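Local coordinates for NikO protein (Streptomyces tendae, PDB 4FQD), which transfers an enolpyruvyl group, probably from phosphoenolpyruvate, in an essential step of nikkomycin biosynthesis, at residues 28-33 with 269-274; 143-148 with 161-166; 411-416 with 436-441. The protein carries 4 engineered substitutions. All coordinates share one frame; numbering follows the deposited sequence.

Interaction 1: residues 28-33 with 269-274; sequences VRTSGF and VTWICA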
loop_
_atom_site.group_PDB
_atom_site.type_symbol
_atom_site.label_atom_id
_atom_site.label_comp_id
_atom_site.label_asym_id
_atom_site.label_seq_id
_atom_site.Cartn_x
_atom_site.Cartn_y
_atom_site.Cartn_z
ATOM N N VAL A 28 32.108 -7.153 -1.358
ATOM C CA VAL A 28 31.399 -8.303 -0.812
ATOM C C VAL A 28 30.919 -9.223 -1.928
ATOM O O VAL A 28 30.488 -8.761 -2.985
ATOM C CB VAL A 28 30.190 -7.873 0.048
ATOM C CG1 VAL A 28 30.657 -7.242 1.348
ATOM C CG2 VAL A 28 29.296 -6.916 -0.725
ATOM N N ARG A 29 31.006 -10.528 -1.695
ATOM C CA ARG A 29 30.482 -11.497 -2.647
ATOM C C ARG A 29 29.258 -12.193 -2.068
ATOM O O ARG A 29 29.264 -12.640 -0.920
ATOM C CB ARG A 29 31.554 -12.516 -3.054
ATOM C CG ARG A 29 32.153 -13.302 -1.901
ATOM C CD ARG A 29 33.168 -14.321 -2.396
ATOM N NE ARG A 29 32.572 -15.308 -3.294
ATOM C CZ ARG A 29 33.057 -15.619 -4.492
ATOM N NH1 ARG A 29 34.150 -15.019 -4.944
ATOM N NH2 ARG A 29 32.450 -16.531 -5.240
ATOM N N THR A 30 28.201 -12.270 -2.867
ATOM C CA THR A 30 26.951 -12.866 -2.419
ATOM C C THR A 30 26.972 -14.381 -2.554
ATOM O O THR A 30 27.759 -14.939 -3.320
ATOM C CB THR A 30 25.753 -12.316 -3.217
ATOM O OG1 THR A 30 25.951 -12.572 -4.612
ATOM C CG2 THR A 30 25.606 -10.819 -2.996
ATOM N N SER A 31 26.105 -15.041 -1.796
ATOM C CA SER A 31 25.911 -16.478 -1.929
ATOM C C SER A 31 24.611 -16.738 -2.678
ATOM O O SER A 31 23.810 -15.824 -2.878
ATOM C CB SER A 31 25.882 -17.150 -0.557
ATOM O OG SER A 31 27.134 -17.029 0.096
ATOM N N GLY A 32 24.406 -17.984 -3.093
ATOM C CA GLY A 32 23.223 -18.351 -3.850
ATOM C C GLY A 32 21.938 -18.204 -3.060
ATOM O O GLY A 32 21.952 -18.192 -1.829
ATOM N N PHE A 33 20.826 -18.093 -3.779
ATOM C CA PHE A 33 19.516 -17.926 -3.163
ATOM C C PHE A 33 19.147 -19.149 -2.330
ATOM O O PHE A 33 19.073 -20.267 -2.839
ATOM C CB PHE A 33 18.450 -17.680 -4.233
ATOM C CG PHE A 33 17.184 -17.061 -3.706
ATOM C CD1 PHE A 33 17.140 -16.495 -2.442
ATOM C CD2 PHE A 33 16.033 -17.048 -4.479
ATOM C CE1 PHE A 33 15.973 -15.925 -1.960
ATOM C CE2 PHE A 33 14.864 -16.482 -4.004
ATOM C CZ PHE A 33 14.833 -15.919 -2.744
ATOM N N VAL A 269 19.746 -7.078 -1.111
ATOM C CA VAL A 269 19.048 -5.991 -0.437
ATOM C C VAL A 269 19.800 -5.570 0.820
ATOM O O VAL A 269 19.982 -4.378 1.080
ATOM C CB VAL A 269 17.612 -6.404 -0.047
ATOM C CG1 VAL A 269 16.943 -5.315 0.782
ATOM C CG2 VAL A 269 16.792 -6.716 -1.288
ATOM N N THR A 270 20.249 -6.560 1.585
ATOM C CA THR A 270 20.963 -6.322 2.834
ATOM C C THR A 270 22.243 -5.520 2.619
ATOM O O THR A 270 22.540 -4.596 3.376
ATOM C CB THR A 270 21.310 -7.648 3.541
ATOM O OG1 THR A 270 20.113 -8.407 3.751
ATOM C CG2 THR A 270 21.978 -7.383 4.881
ATOM N N TRP A 271 22.995 -5.871 1.582
ATOM C CA TRP A 271 24.257 -5.195 1.302
ATOM C C TRP A 271 24.060 -3.800 0.715
ATOM O O TRP A 271 24.858 -2.897 0.967
ATOM C CB TRP A 271 25.141 -6.045 0.385
ATOM C CG TRP A 271 25.725 -7.240 1.067
ATOM C CD1 TRP A 271 25.528 -8.550 0.740
ATOM C CD2 TRP A 271 26.597 -7.238 2.204
ATOM N NE1 TRP A 271 26.227 -9.363 1.599
ATOM C CE2 TRP A 271 26.892 -8.580 2.507
ATOM C CE3 TRP A 271 27.161 -6.228 2.992
ATOM C CZ2 TRP A 271 27.723 -8.942 3.564
ATOM C CZ3 TRP A 271 27.985 -6.589 4.040
ATOM C CH2 TRP A 271 28.259 -7.934 4.317
ATOM N N ILE A 272 23.001 -3.631 -0.069
ATOM C CA ILE A 272 22.657 -2.319 -0.604
ATOM C C ILE A 272 22.298 -1.381 0.544
ATOM O O ILE A 272 22.722 -0.224 0.571
ATOM C CB ILE A 272 21.487 -2.401 -1.603
ATOM C CG1 ILE A 272 21.919 -3.149 -2.867
ATOM C CG2 ILE A 272 20.989 -1.011 -1.964
ATOM C CD1 ILE A 272 20.801 -3.359 -3.867
ATOM N N CYS A 273 21.527 -1.895 1.497
ATOM C CA CYS A 273 21.165 -1.139 2.689
ATOM C C CYS A 273 22.407 -0.770 3.493
ATOM O O CYS A 273 22.518 0.343 4.007
ATOM C CB CYS A 273 20.197 -1.945 3.558
ATOM S SG CYS A 273 19.760 -1.154 5.125
ATOM N N ALA A 274 23.340 -1.710 3.590
ATOM C CA ALA A 274 24.577 -1.495 4.332
ATOM C C ALA A 274 25.484 -0.486 3.634
ATOM O O ALA A 274 26.065 0.387 4.279
ATOM C CB ALA A 274 25.307 -2.815 4.536
#
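Val28 lies on the indole of Trp271 with both of its methyls. CG1 stands 3.8 Å from the centroid of the six-membered ring of Trp271 and only 8° off the ring normal, a CH-pi contact made squarely over that ring. CG2 comes down nearer the other half of the indole, 4.0 Å from both CD2 and CG of Trp271, so the forked valine spans the two rings while its side chain runs at a slant to that of tryptophan. Trp271 reaches the strand because its CG is anti to its own carbonyl carbon, beside the backbone N (chi1 -72°).

Arg29, next in the strand, has its CB pointing away from the helix. At Thr30 the chain leaves the strand; CG2 approaches obliquely and more loosely, 4.4 Å from Trp271 CD1, while OG1 is held by the carbonyl of Thr286 in the adjacent strand 283-286. The contact thus packs helix 265-278, whose indole helix 441-447 also touches, against the edge strand 27-29 of a four-stranded mixed sheet, in one of the inverse alpha/beta barrel domains of the EPSP synthase family.

Ser31 keeps in touch with the helix through its backbone: its N binds Glu267 OE1, while OE2 of the same carboxylate takes Trp271 NE1, so that one acid satisfies the buried indole N-H, limits the ring's freedom to turn and ties it to the loop. Past Gly32, Phe33 pairs through its backbone with Ile262 and takes the N-cap position of helix 34-44, where two connections, probably the pair that links the domains in this family, run side by side.

Interaction 2: residues 143-148 with 161-166; sequences HLLDVM and GSVDLT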
loop_
_atom_site.group_PDB
_atom_site.type_symbol
_atom_site.label_atom_id
_atom_site.label_comp_id
_atom_site.label_asym_id
_atom_site.label_seq_id
_atom_site.Cartn_x
_atom_site.Cartn_y
_atom_site.Cartn_z
ATOM N N HIS A 143 -1.837 -25.813 4.054
ATOM C CA HIS A 143 -2.044 -25.539 2.631
ATOM C C HIS A 143 -1.293 -26.522 1.733
ATOM O O HIS A 143 -1.741 -26.833 0.629
ATOM C CB HIS A 143 -1.637 -24.103 2.290
ATOM C CG HIS A 143 -0.196 -23.797 2.560
ATOM N ND1 HIS A 143 0.351 -23.847 3.826
ATOM C CD2 HIS A 143 0.806 -23.418 1.734
ATOM C CE1 HIS A 143 1.628 -23.521 3.765
ATOM N NE2 HIS A 143 1.931 -23.253 2.506
ATOM N N LEU A 144 -0.147 -26.997 2.210
ATOM C CA LEU A 144 0.632 -28.001 1.495
ATOM C C LEU A 144 -0.146 -29.307 1.379
ATOM O O LEU A 144 -0.144 -29.955 0.331
ATOM C CB LEU A 144 1.960 -28.253 2.212
ATOM C CG LEU A 144 3.211 -27.600 1.624
ATOM C CD1 LEU A 144 3.003 -26.119 1.398
ATOM C CD2 LEU A 144 4.407 -27.832 2.530
ATOM N N LEU A 145 -0.812 -29.684 2.465
ATOM C CA LEU A 145 -1.583 -30.920 2.500
ATOM C C LEU A 145 -2.817 -30.832 1.610
ATOM O O LEU A 145 -3.252 -31.832 1.039
ATOM C CB LEU A 145 -1.989 -31.256 3.937
ATOM C CG LEU A 145 -0.839 -31.427 4.931
ATOM C CD1 LEU A 145 -1.371 -31.707 6.328
ATOM C CD2 LEU A 145 0.102 -32.535 4.480
ATOM N N ASP A 146 -3.376 -29.632 1.492
ATOM C CA ASP A 146 -4.550 -29.421 0.651
ATOM C C ASP A 146 -4.190 -29.541 -0.827
ATOM O O ASP A 146 -4.973 -30.054 -1.625
ATOM C CB ASP A 146 -5.180 -28.056 0.932
ATOM C CG ASP A 146 -6.484 -27.854 0.184
ATOM O OD1 ASP A 146 -6.440 -27.429 -0.990
ATOM O OD2 ASP A 146 -7.555 -28.120 0.770
ATOM N N VAL A 147 -3.002 -29.062 -1.184
ATOM C CA VAL A 147 -2.525 -29.155 -2.559
ATOM C C VAL A 147 -2.297 -30.607 -2.957
ATOM O O VAL A 147 -2.814 -31.068 -3.975
ATOM C CB VAL A 147 -1.220 -28.365 -2.761
ATOM C CG1 VAL A 147 -0.619 -28.675 -4.123
ATOM C CG2 VAL A 147 -1.475 -26.874 -2.609
ATOM N N MET A 148 -1.524 -31.324 -2.146
ATOM C CA MET A 148 -1.258 -32.739 -2.388
ATOM C C MET A 148 -2.542 -33.563 -2.341
ATOM O O MET A 148 -2.651 -34.595 -3.004
ATOM C CB MET A 148 -0.240 -33.281 -1.381
ATOM C CG MET A 148 1.194 -32.864 -1.669
ATOM S SD MET A 148 2.380 -33.491 -0.464
ATOM C CE MET A 148 1.960 -32.505 0.970
ATOM N N GLY A 161 0.550 -34.158 16.579
ATOM C CA GLY A 161 0.347 -33.209 15.500
ATOM C C GLY A 161 0.983 -33.651 14.197
ATOM O O GLY A 161 0.903 -32.949 13.188
ATOM N N SER A 162 1.617 -34.819 14.217
ATOM C CA SER A 162 2.242 -35.366 13.019
ATOM C C SER A 162 1.189 -35.875 12.042
ATOM O O SER A 162 0.092 -36.262 12.444
ATOM C CB SER A 162 3.212 -36.490 13.381
ATOM O OG SER A 162 4.253 -36.014 14.215
ATOM N N VAL A 163 1.526 -35.868 10.756
ATOM C CA VAL A 163 0.597 -36.308 9.724
ATOM C C VAL A 163 1.206 -37.415 8.868
ATOM O O VAL A 163 2.351 -37.316 8.432
ATOM C CB VAL A 163 0.177 -35.142 8.806
ATOM C CG1 VAL A 163 -0.950 -35.575 7.882
ATOM C CG2 VAL A 163 -0.247 -33.937 9.630
ATOM N N ASP A 164 0.431 -38.470 8.637
ATOM C CA ASP A 164 0.855 -39.561 7.770
ATOM C C ASP A 164 0.217 -39.423 6.394
ATOM O O ASP A 164 -1.008 -39.403 6.270
ATOM C CB ASP A 164 0.483 -40.912 8.385
ATOM C CG ASP A 164 1.302 -41.236 9.619
ATOM O OD1 ASP A 164 2.496 -40.875 9.650
ATOM O OD2 ASP A 164 0.753 -41.852 10.557
ATOM N N LEU A 165 1.049 -39.324 5.362
ATOM C CA LEU A 165 0.549 -39.183 3.999
ATOM C C LEU A 165 0.509 -40.533 3.288
ATOM O O LEU A 165 1.423 -41.344 3.429
ATOM C CB LEU A 165 1.405 -38.194 3.203
ATOM C CG LEU A 165 1.639 -36.805 3.804
ATOM C CD1 LEU A 165 2.198 -35.860 2.755
ATOM C CD2 LEU A 165 0.368 -36.238 4.412
ATOM N N THR A 166 -0.558 -40.768 2.531
ATOM C CA THR A 166 -0.702 -41.998 1.760
ATOM C C THR A 166 -1.235 -41.708 0.360
ATOM O O THR A 166 -2.083 -40.833 0.179
ATOM C CB THR A 166 -1.641 -43.005 2.455
ATOM O OG1 THR A 166 -2.823 -42.329 2.906
ATOM C CG2 THR A 166 -0.953 -43.648 3.645
#
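A helix laid on one face of a small three-stranded antiparallel sheet brings Leu145 and Met148 against Val163 and Leu165. Strand 163-166 is the middle strand of that sheet, flanked by 121-124 and 154-157, and forms a hairpin with the latter; Gly161 and Ser162 both face Thr158 in a G1 beta bulge at its turn. The axes of helix 143-148 and strand 163-166 run nearly parallel, 16° apart, with a closest approach of 11.1 Å. Val163 and Leu165, two residues apart, both point at the helix, whereas Asp164 between them has a salt bridge with Arg123.

Leu145 serves both strand residues by dividing its branches. Its CD1 meets the fork of Val163 tip to tip, 4.1 Å from CG2 and barely farther from CG1. The other branch, CD2, reaches Leu165 CD2 at 3.7 Å, the two leucines crossing at about a right angle. Leu124 of strand 121-124 also touches Leu145; Met148 touches Met202 of helix 192-204, so it lies between sheet and helix. Contact here is wholly apolar, with no hydrogen bond from helix to strand. One turn on from Leu145, the extended methionine chain puts SD of Met148 4.0 Å from Leu165 CD1, and the bend at chi3 (-71°) brings CE to 3.8 Å from the same CD1.

Interaction 3: residues 411-416 with 436-441; sequences AAAVLL and RGYRDL. With SO4 (sulfate ion), chain D.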
loop_
_atom_site.group_PDB
_atom_site.type_symbol
_atom_site.label_atom_id
_atom_site.label_comp_id
_atom_site.label_asym_id
_atom_site.label_seq_id
_atom_site.Cartn_x
_atom_site.Cartn_y
_atom_site.Cartn_z
ATOM N N ALA A 411 15.326 -9.660 11.242
ATOM C CA ALA A 411 15.360 -8.750 12.380
ATOM C C ALA A 411 16.778 -8.632 12.925
ATOM O O ALA A 411 17.236 -7.540 13.256
ATOM C CB ALA A 411 14.410 -9.221 13.469
ATOM N N ALA A 412 17.471 -9.762 13.010
ATOM C CA ALA A 412 18.844 -9.786 13.501
ATOM C C ALA A 412 19.771 -9.001 12.579
ATOM O O ALA A 412 20.678 -8.304 13.038
ATOM C CB ALA A 412 19.329 -11.218 13.644
ATOM N N ALA A 413 19.535 -9.116 11.277
ATOM C CA ALA A 413 20.367 -8.447 10.286
ATOM C C ALA A 413 20.189 -6.932 10.321
ATOM O O ALA A 413 21.169 -6.187 10.331
ATOM C CB ALA A 413 20.069 -8.987 8.893
ATOM N N VAL A 414 18.939 -6.480 10.342
ATOM C CA VAL A 414 18.649 -5.050 10.296
ATOM C C VAL A 414 19.046 -4.336 11.592
ATOM O O VAL A 414 19.409 -3.159 11.573
ATOM C CB VAL A 414 17.163 -4.772 9.946
ATOM C CG1 VAL A 414 16.248 -5.150 11.104
ATOM C CG2 VAL A 414 16.968 -3.312 9.556
ATOM N N LEU A 415 18.990 -5.050 12.712
ATOM C CA LEU A 415 19.413 -4.487 13.989
ATOM C C LEU A 415 20.927 -4.331 14.019
ATOM O O LEU A 415 21.453 -3.355 14.556
ATOM C CB LEU A 415 18.952 -5.365 15.154
ATOM C CG LEU A 415 17.456 -5.336 15.470
ATOM C CD1 LEU A 415 17.142 -6.226 16.661
ATOM C CD2 LEU A 415 16.993 -3.911 15.718
ATOM N N LEU A 416 21.620 -5.302 13.436
ATOM C CA LEU A 416 23.074 -5.283 13.377
ATOM C C LEU A 416 23.568 -4.127 12.513
ATOM O O LEU A 416 24.563 -3.481 12.839
ATOM C CB LEU A 416 23.600 -6.615 12.837
ATOM C CG LEU A 416 25.117 -6.775 12.737
ATOM C CD1 LEU A 416 25.779 -6.460 14.068
ATOM C CD2 LEU A 416 25.466 -8.185 12.285
ATOM N N ARG A 436 20.805 -18.983 9.322
ATOM C CA ARG A 436 19.817 -19.581 8.432
ATOM C C ARG A 436 19.569 -18.732 7.187
ATOM O O ARG A 436 18.828 -19.136 6.292
ATOM C CB ARG A 436 18.500 -19.819 9.175
ATOM C CG ARG A 436 18.613 -20.794 10.336
ATOM C CD ARG A 436 17.271 -21.017 11.019
ATOM N NE ARG A 436 16.780 -19.815 11.688
ATOM C CZ ARG A 436 15.850 -19.007 11.191
ATOM N NH1 ARG A 436 15.298 -19.266 10.015
ATOM N NH2 ARG A 436 15.468 -17.936 11.874
ATOM N N GLY A 437 20.191 -17.558 7.133
ATOM C CA GLY A 437 20.014 -16.659 6.006
ATOM C C GLY A 437 21.323 -16.193 5.400
ATOM O O GLY A 437 21.393 -15.890 4.208
ATOM N N TYR A 438 22.363 -16.134 6.223
ATOM C CA TYR A 438 23.674 -15.686 5.767
ATOM C C TYR A 438 24.740 -16.704 6.149
ATOM O O TYR A 438 24.606 -17.408 7.149
ATOM C CB TYR A 438 24.017 -14.323 6.373
ATOM C CG TYR A 438 22.963 -13.261 6.149
ATOM C CD1 TYR A 438 21.906 -13.107 7.037
ATOM C CD2 TYR A 438 23.027 -12.412 5.052
ATOM C CE1 TYR A 438 20.940 -12.141 6.837
ATOM C CE2 TYR A 438 22.064 -11.442 4.844
ATOM C CZ TYR A 438 21.024 -11.310 5.740
ATOM O OH TYR A 438 20.063 -10.345 5.542
ATOM N N ARG A 439 25.796 -16.781 5.344
ATOM C CA ARG A 439 26.913 -17.673 5.628
ATOM C C ARG A 439 27.554 -17.288 6.954
ATOM O O ARG A 439 27.669 -18.107 7.866
ATOM C CB ARG A 439 27.954 -17.594 4.511
ATOM C CG ARG A 439 29.131 -18.535 4.697
ATOM C CD ARG A 439 30.316 -18.113 3.844
ATOM N NE ARG A 439 30.801 -16.787 4.216
ATOM C CZ ARG A 439 31.667 -16.557 5.197
ATOM N NH1 ARG A 439 32.147 -17.564 5.913
ATOM N NH2 ARG A 439 32.054 -15.317 5.467
ATOM N N ASP A 440 27.963 -16.028 7.045
ATOM C CA ASP A 440 28.550 -15.476 8.257
ATOM C C ASP A 440 28.526 -13.957 8.142
ATOM O O ASP A 440 29.539 -13.334 7.820
ATOM C CB ASP A 440 29.985 -15.973 8.434
ATOM C CG ASP A 440 30.471 -15.861 9.866
ATOM O OD1 ASP A 440 29.951 -15.003 10.611
ATOM O OD2 ASP A 440 31.377 -16.632 10.247
ATOM N N LEU A 441 27.359 -13.372 8.396
ATOM C CA LEU A 441 27.145 -11.940 8.212
ATOM C C LEU A 441 28.081 -11.092 9.068
ATOM O O LEU A 441 28.558 -10.046 8.628
ATOM C CB LEU A 441 25.688 -11.576 8.506
ATOM C CG LEU A 441 25.293 -10.112 8.284
ATOM C CD1 LEU A 441 25.571 -9.692 6.848
ATOM C CD2 LEU A 441 23.832 -9.889 8.639
HETATM S S SO4 D . 12.394 -16.247 9.654
HETATM O O1 SO4 D . 12.197 -15.218 8.635
HETATM O O2 SO4 D . 12.959 -17.442 9.033
HETATM O O3 SO4 D . 13.310 -15.756 10.678
HETATM O O4 SO4 D . 11.110 -16.573 10.269
#
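Ala413 CB packs at once against a loop residue, Tyr438, and against Leu441 at the start of the next helix, and this is the tight part of the contact. It lies 3.6 Å from Tyr438 OH, meeting the phenol obliquely, and 3.9 Å from Leu441 CD2. That same CD2 sits over the centre of the Tyr438 ring, 4.0 Å above its plane, so alanine, phenol and leucine close on one another. The hydroxyl, though beside a methyl, is satisfied by a hydrogen bond with Thr270 OG1. Toward Leu416 the fit is looser: its CD2 comes no nearer than 4.3 Å to Leu441 CD2.

Helix 409-419 is the crossover of a beta-alpha-beta unit joining parallel strands 402-405 and 425-429; the loop that follows packs on it and leads into helix 441-447, N-capped by Asp440.

On the more open side, the partly exposed Arg436 holds a sulfate, probably from the crystallisation liquor, and makes no contact with 411-416. A bend at chi3 (-66°) turns its guanidinium so that NH1 binds sulfate O2 at 3.1 Å, at the group's edge and in its plane, and NH2 binds O3 at 3.3 Å; both bonds are almost straight. A leucine here would probably leave the anion without this paired grip and its countercharge, and His433 ND1 without its bond to NH2. Sulfate is also bound by Leu409 N, at the start of helix 409-419.

In the fold
From the N terminus, strand 27-29 enters interaction 1, whose partner helix follows 235 residues later; this contact closes the longest of the three loops. Nested within it is interaction 2, a local closure across 12 residues, joining a helix to the hairpin just after it. It lies on the far side of the chain's centre, about 35 Å from interaction 1 between centres. Interaction 3 opens after interaction 1 has closed and ties helix 409-419 to the approach of helix 441-447. Interactions 1 and 3 touch, through a hydroxyl pair and the indole, with centres about 11 Å apart. Interaction 2 touches neither.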